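Long-range contacts in acyl-CoA dehydrogenase (Mycobacterium thermoresistibile, PDB 3PFD), which catalyses the FAD-dependent dehydrogenation of saturated acyl-CoA thioesters to their 2,3-dehydroacyl-CoA products, probably as part of fatty acid metabolism: residues D79-C84 with S314-A319; S333-S338 with I382-M387. One frame throughout, in Å; residues are numbered along the deposited sequence.

Contact 1: D79-C84 with S314-A319; sequences DSVATC and SAAARA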
loop_
_atom_site.group_PDB
_atom_site.type_symbol
_atom_site.label_atom_id
_atom_site.label_comp_id
_atom_site.label_asym_id
_atom_site.label_seq_id
_atom_site.Cartn_x
_atom_site.Cartn_y
_atom_site.Cartn_z
ATOM N N ASP C 79 10.446 -0.035 -34.600
ATOM C CA ASP C 79 10.253 -1.155 -33.692
ATOM C C ASP C 79 9.313 -0.710 -32.547
ATOM O O ASP C 79 9.099 0.492 -32.333
ATOM C CB ASP C 79 11.608 -1.629 -33.153
ATOM C CG ASP C 79 12.242 -0.608 -32.217
ATOM O OD1 ASP C 79 11.715 -0.410 -31.107
ATOM O OD2 ASP C 79 13.250 0.024 -32.590
ATOM N N SER C 80 8.759 -1.678 -31.821
ATOM C CA SER C 80 7.663 -1.403 -30.883
ATOM C C SER C 80 8.099 -0.659 -29.628
ATOM O O SER C 80 7.270 -0.020 -28.968
ATOM C CB SER C 80 6.965 -2.698 -30.497
ATOM O OG SER C 80 7.885 -3.558 -29.850
ATOM N N VAL C 81 9.382 -0.762 -29.278
ATOM C CA VAL C 81 9.933 0.025 -28.172
ATOM C C VAL C 81 9.995 1.510 -28.593
ATOM O O VAL C 81 9.649 2.404 -27.802
ATOM C CB VAL C 81 11.353 -0.478 -27.713
ATOM C CG1 VAL C 81 11.935 0.416 -26.647
ATOM C CG2 VAL C 81 11.323 -1.937 -27.222
ATOM N N ALA C 82 10.436 1.770 -29.829
ATOM C CA ALA C 82 10.471 3.139 -30.357
ATOM C C ALA C 82 9.054 3.759 -30.310
ATOM O O ALA C 82 8.859 4.882 -29.825
ATOM C CB ALA C 82 11.044 3.166 -31.783
ATOM N N THR C 83 8.069 2.999 -30.775
ATOM C CA THR C 83 6.682 3.412 -30.695
ATOM C C THR C 83 6.260 3.733 -29.248
ATOM O O THR C 83 5.642 4.778 -29.044
ATOM C CB THR C 83 5.763 2.384 -31.334
ATOM O OG1 THR C 83 6.077 2.300 -32.731
ATOM C CG2 THR C 83 4.311 2.792 -31.192
ATOM N N CYS C 84 6.637 2.891 -28.265
ATOM C CA CYS C 84 6.368 3.202 -26.845
ATOM C C CYS C 84 7.018 4.514 -26.396
ATOM O O CYS C 84 6.412 5.308 -25.668
ATOM C CB CYS C 84 6.793 2.060 -25.889
ATOM S SG CYS C 84 5.777 0.590 -25.907
ATOM N N SER C 314 10.159 -4.121 -22.111
ATOM C CA SER C 314 10.295 -5.554 -22.180
ATOM C C SER C 314 9.071 -6.231 -22.842
ATOM O O SER C 314 9.206 -7.047 -23.765
ATOM C CB SER C 314 10.515 -6.087 -20.767
ATOM O OG SER C 314 10.973 -7.410 -20.842
ATOM N N ALA C 315 7.892 -5.877 -22.375
ATOM C CA ALA C 315 6.665 -6.377 -22.947
ATOM C C ALA C 315 6.556 -6.029 -24.442
ATOM O O ALA C 315 6.148 -6.871 -25.248
ATOM C CB ALA C 315 5.473 -5.810 -22.183
ATOM N N ALA C 316 6.925 -4.797 -24.793
ATOM C CA ALA C 316 6.939 -4.350 -26.196
ATOM C C ALA C 316 7.935 -5.151 -27.040
ATOM O O ALA C 316 7.567 -5.642 -28.106
ATOM C CB ALA C 316 7.233 -2.856 -26.300
ATOM N N ALA C 317 9.171 -5.303 -26.553
ATOM C CA ALA C 317 10.185 -6.116 -27.244
ATOM C C ALA C 317 9.676 -7.537 -27.506
ATOM O O ALA C 317 9.762 -8.028 -28.639
ATOM C CB ALA C 317 11.499 -6.149 -26.472
ATOM N N ARG C 318 9.115 -8.165 -26.472
ATOM C CA ARG C 318 8.569 -9.519 -26.577
ATOM C C ARG C 318 7.356 -9.619 -27.540
ATOM O O ARG C 318 7.239 -10.593 -28.301
ATOM C CB ARG C 318 8.275 -10.105 -25.185
ATOM C CG ARG C 318 9.563 -10.318 -24.327
ATOM C CD ARG C 318 9.290 -10.700 -22.876
ATOM N NE ARG C 318 8.501 -11.928 -22.811
ATOM C CZ ARG C 318 7.940 -12.417 -21.709
ATOM N NH1 ARG C 318 8.085 -11.796 -20.543
ATOM N NH2 ARG C 318 7.244 -13.546 -21.779
ATOM N N ALA C 319 6.484 -8.604 -27.534
ATOM C CA ALA C 319 5.353 -8.551 -28.471
ATOM C C ALA C 319 5.823 -8.574 -29.933
ATOM O O ALA C 319 5.246 -9.250 -30.772
ATOM C CB ALA C 319 4.495 -7.315 -28.211
#

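Contact 2: S333-S338 with I382-M387; sequences SKCFAS and IQRVVM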
loop_
_atom_site.group_PDB
_atom_site.type_symbol
_atom_site.label_atom_id
_atom_site.label_comp_id
_atom_site.label_asym_id
_atom_site.label_seq_id
_atom_site.Cartn_x
_atom_site.Cartn_y
_atom_site.Cartn_z
ATOM N N SER C 333 2.484 -5.202 -17.676
ATOM C CA SER C 333 3.127 -3.915 -17.947
ATOM C C SER C 333 2.133 -2.754 -17.975
ATOM O O SER C 333 2.414 -1.656 -17.457
ATOM C CB SER C 333 3.908 -3.963 -19.261
ATOM O OG SER C 333 3.054 -3.914 -20.383
ATOM N N LYS C 334 0.960 -3.018 -18.541
ATOM C CA LYS C 334 -0.117 -2.035 -18.563
ATOM C C LYS C 334 -0.699 -1.812 -17.137
ATOM O O LYS C 334 -0.842 -0.657 -16.687
ATOM C CB LYS C 334 -1.194 -2.441 -19.589
ATOM C CG LYS C 334 -2.296 -1.355 -19.906
ATOM C CD LYS C 334 -3.379 -1.339 -18.805
ATOM C CE LYS C 334 -4.681 -0.691 -19.249
ATOM N NZ LYS C 334 -5.632 -0.505 -18.081
ATOM N N CYS C 335 -1.012 -2.908 -16.436
ATOM C CA CYS C 335 -1.586 -2.823 -15.087
ATOM C C CYS C 335 -0.629 -2.118 -14.122
ATOM O O CYS C 335 -1.022 -1.180 -13.429
ATOM C CB CYS C 335 -1.949 -4.227 -14.543
ATOM S SG CYS C 335 -2.810 -4.216 -12.954
ATOM N N PHE C 336 0.631 -2.549 -14.095
ATOM C CA PHE C 336 1.632 -1.945 -13.167
ATOM C C PHE C 336 1.892 -0.463 -13.472
ATOM O O PHE C 336 1.835 0.387 -12.573
ATOM C CB PHE C 336 2.958 -2.716 -13.218
ATOM C CG PHE C 336 3.970 -2.274 -12.170
ATOM C CD1 PHE C 336 3.731 -2.501 -10.807
ATOM C CD2 PHE C 336 5.147 -1.639 -12.547
ATOM C CE1 PHE C 336 4.664 -2.112 -9.845
ATOM C CE2 PHE C 336 6.109 -1.249 -11.596
ATOM C CZ PHE C 336 5.865 -1.481 -10.236
ATOM N N ALA C 337 2.201 -0.145 -14.726
ATOM C CA ALA C 337 2.454 1.263 -15.068
ATOM C C ALA C 337 1.295 2.179 -14.710
ATOM O O ALA C 337 1.511 3.286 -14.232
ATOM C CB ALA C 337 2.843 1.452 -16.533
ATOM N N SER C 338 0.073 1.726 -14.947
ATOM C CA SER C 338 -1.092 2.588 -14.680
ATOM C C SER C 338 -1.321 2.728 -13.188
ATOM O O SER C 338 -1.667 3.812 -12.719
ATOM C CB SER C 338 -2.361 2.081 -15.397
ATOM O OG SER C 338 -2.641 0.733 -15.056
ATOM N N ILE C 382 -9.522 -6.807 -15.143
ATOM C CA ILE C 382 -9.397 -7.694 -16.307
ATOM C C ILE C 382 -7.904 -8.034 -16.556
ATOM O O ILE C 382 -7.590 -9.164 -16.885
ATOM C CB ILE C 382 -10.062 -7.044 -17.543
ATOM C CG1 ILE C 382 -11.606 -7.042 -17.397
ATOM C CG2 ILE C 382 -9.653 -7.750 -18.888
ATOM C CD1 ILE C 382 -12.260 -8.431 -17.027
ATOM N N GLN C 383 -6.997 -7.065 -16.371
ATOM C CA GLN C 383 -5.556 -7.358 -16.519
ATOM C C GLN C 383 -5.122 -8.479 -15.562
ATOM O O GLN C 383 -4.357 -9.397 -15.950
ATOM C CB GLN C 383 -4.689 -6.102 -16.340
ATOM C CG GLN C 383 -5.014 -4.912 -17.298
ATOM C CD GLN C 383 -4.950 -5.281 -18.794
ATOM O OE1 GLN C 383 -4.321 -6.256 -19.170
ATOM N NE2 GLN C 383 -5.585 -4.474 -19.645
ATOM N N ARG C 384 -5.637 -8.405 -14.324
ATOM C CA ARG C 384 -5.382 -9.415 -13.282
ATOM C C ARG C 384 -6.014 -10.773 -13.579
ATOM O O ARG C 384 -5.473 -11.834 -13.178
ATOM C CB ARG C 384 -5.806 -8.902 -11.890
ATOM C CG ARG C 384 -4.861 -7.800 -11.333
ATOM C CD ARG C 384 -5.299 -7.227 -9.965
ATOM N NE ARG C 384 -4.313 -6.244 -9.494
ATOM C CZ ARG C 384 -4.362 -4.930 -9.712
ATOM N NH1 ARG C 384 -5.367 -4.391 -10.404
ATOM N NH2 ARG C 384 -3.406 -4.150 -9.221
ATOM N N VAL C 385 -7.163 -10.751 -14.251
ATOM C CA VAL C 385 -7.764 -11.993 -14.748
ATOM C C VAL C 385 -6.825 -12.644 -15.777
ATOM O O VAL C 385 -6.496 -13.823 -15.648
ATOM C CB VAL C 385 -9.177 -11.779 -15.371
ATOM C CG1 VAL C 385 -9.656 -13.057 -16.032
ATOM C CG2 VAL C 385 -10.188 -11.330 -14.308
ATOM N N VAL C 386 -6.361 -11.865 -16.746
ATOM C CA VAL C 386 -5.438 -12.368 -17.808
ATOM C C VAL C 386 -4.125 -12.901 -17.204
ATOM O O VAL C 386 -3.654 -14.010 -17.539
ATOM C CB VAL C 386 -5.119 -11.269 -18.877
ATOM C CG1 VAL C 386 -3.947 -11.705 -19.820
ATOM C CG2 VAL C 386 -6.381 -10.855 -19.708
ATOM N N MET C 387 -3.532 -12.119 -16.314
ATOM C CA MET C 387 -2.285 -12.530 -15.625
ATOM C C MET C 387 -2.486 -13.803 -14.797
ATOM O O MET C 387 -1.624 -14.685 -14.797
ATOM C CB MET C 387 -1.749 -11.417 -14.697
ATOM C CG MET C 387 -1.140 -10.209 -15.398
ATOM S SD MET C 387 -0.458 -9.048 -14.180
ATOM C CE MET C 387 -1.733 -7.793 -14.054
#

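Contact 1: D79-C84 with S314-A319
The hydroxyl of S80 reaches across to the backbone of helix 292-321 and donates to the carbonyl oxygen of A316, with S80 OG 2.7 Å from A316 O. The bond comes in from above the carbonyl plane, 77° out of it, and meets the C=O nearly broadside. S80 CB already points at the opposing helix, and the side chain turns OG into the crowded position between its own N and carbonyl carbon (chi1 61°), which sets the hydroxyl over A316. Beside this bond the methyl of A316 is the centre of the packing: S80 OG lies 3.7 Å from A316 CB, and C84 SG, one helical turn further on, lies 3.8 Å from the same methyl. V81 adds one branch, CG2, which reaches the A316-A317 backbone 4.1 Å from A317 N and lies by both alanine methyls, at a looser 4.3 Å from A316 CB and from A317 CB alike. With alanines at 316 and 317 the segment axes come to 8.7 Å, running roughly antiparallel at 143°. The pair joins the N-terminal helical domain of the acyl-CoA dehydrogenase fold to its C-terminal helical domain. C84 also touches A261 of helix 256-280, so a second C-terminal helix shares in the contact. The S80 end is the start of helix 80-91, where D79 is the N-cap: D79 OD1 accepts from A82 N at 2.8 Å, an almost straight bond that meets the carboxylate from above its plane. The other oxygen, D79 OD2, is hydrogen-bonded to H23, and S80 N has a weak hydrogen bond to E320, one turn beyond A316. C84 and A316 are buried, whereas A317 is exposed and V81 partly so.

Contact 2: S333-S338 with I382-M387
C335 is wedged between three side chains of helix 380-391, and the packing is tightest there. Its CB lies 3.6 Å from the terminal methyl M387 CE and 3.8 Å from Q383 CB, so the cysteine sits against two residues one helical turn apart. With SG anti to the backbone N (chi1 -174°), the sulfur is carried past them to R384, where it rests over one face of the guanidinium, offset toward the rim; C335 SG is 3.6 Å from R384 NH1. R384 gets there by an extended chain from CG to NE, though its CB does not point at the opposing helix. Two acids hold the flat group: NH2 forms a salt bridge with D339 of the same chain, and NE one with D300 of the second subunit. This pairing probably fixes the rotation of the guanidinium and offsets its positive charge. The K334 side is looser: its aliphatic chain crosses Q383 at about a right angle, and the nearest approach is K334 CE to Q383 NE2, 3.9 Å. Both polar ends converge on one acceptor, K334 NZ and Q383 NE2 each bonding to G378 O, while K334 NZ also bonds to T373 O and N380 OD1. C335, Q383 and M387 are buried; the partly exposed R384 lies on the margin, where F296 of the second subunit packs on it. The segment axes are 9.8 Å apart and inclined at 139°. This is the packing of the last helix on helix 326-352 in the C-terminal helical domain of an acyl-CoA dehydrogenase, at a subunit interface with the side chain of R384 about 8 Å from a bound reduced FAD.

In the fold
Contact 1 and contact 2 have centres about 17 Å apart and follow one another along the chain, the first closing before the second opens. They are linked through helices 292-321 and 326-352, successive helices of the C-terminal domain: A315 on the first packs against S333 on the second, with A315 CB 3.6 Å from S333 OG. Contact 1 fastens the N-terminal helical domain to one member of this helical pair, while contact 2 sets the final helix, 380-391, on the other. The pair thus carries the N-terminal domain and the last helix together; both contacts also meet the second subunit, and contact 2 lies close to a bound FAD, which I382 touches.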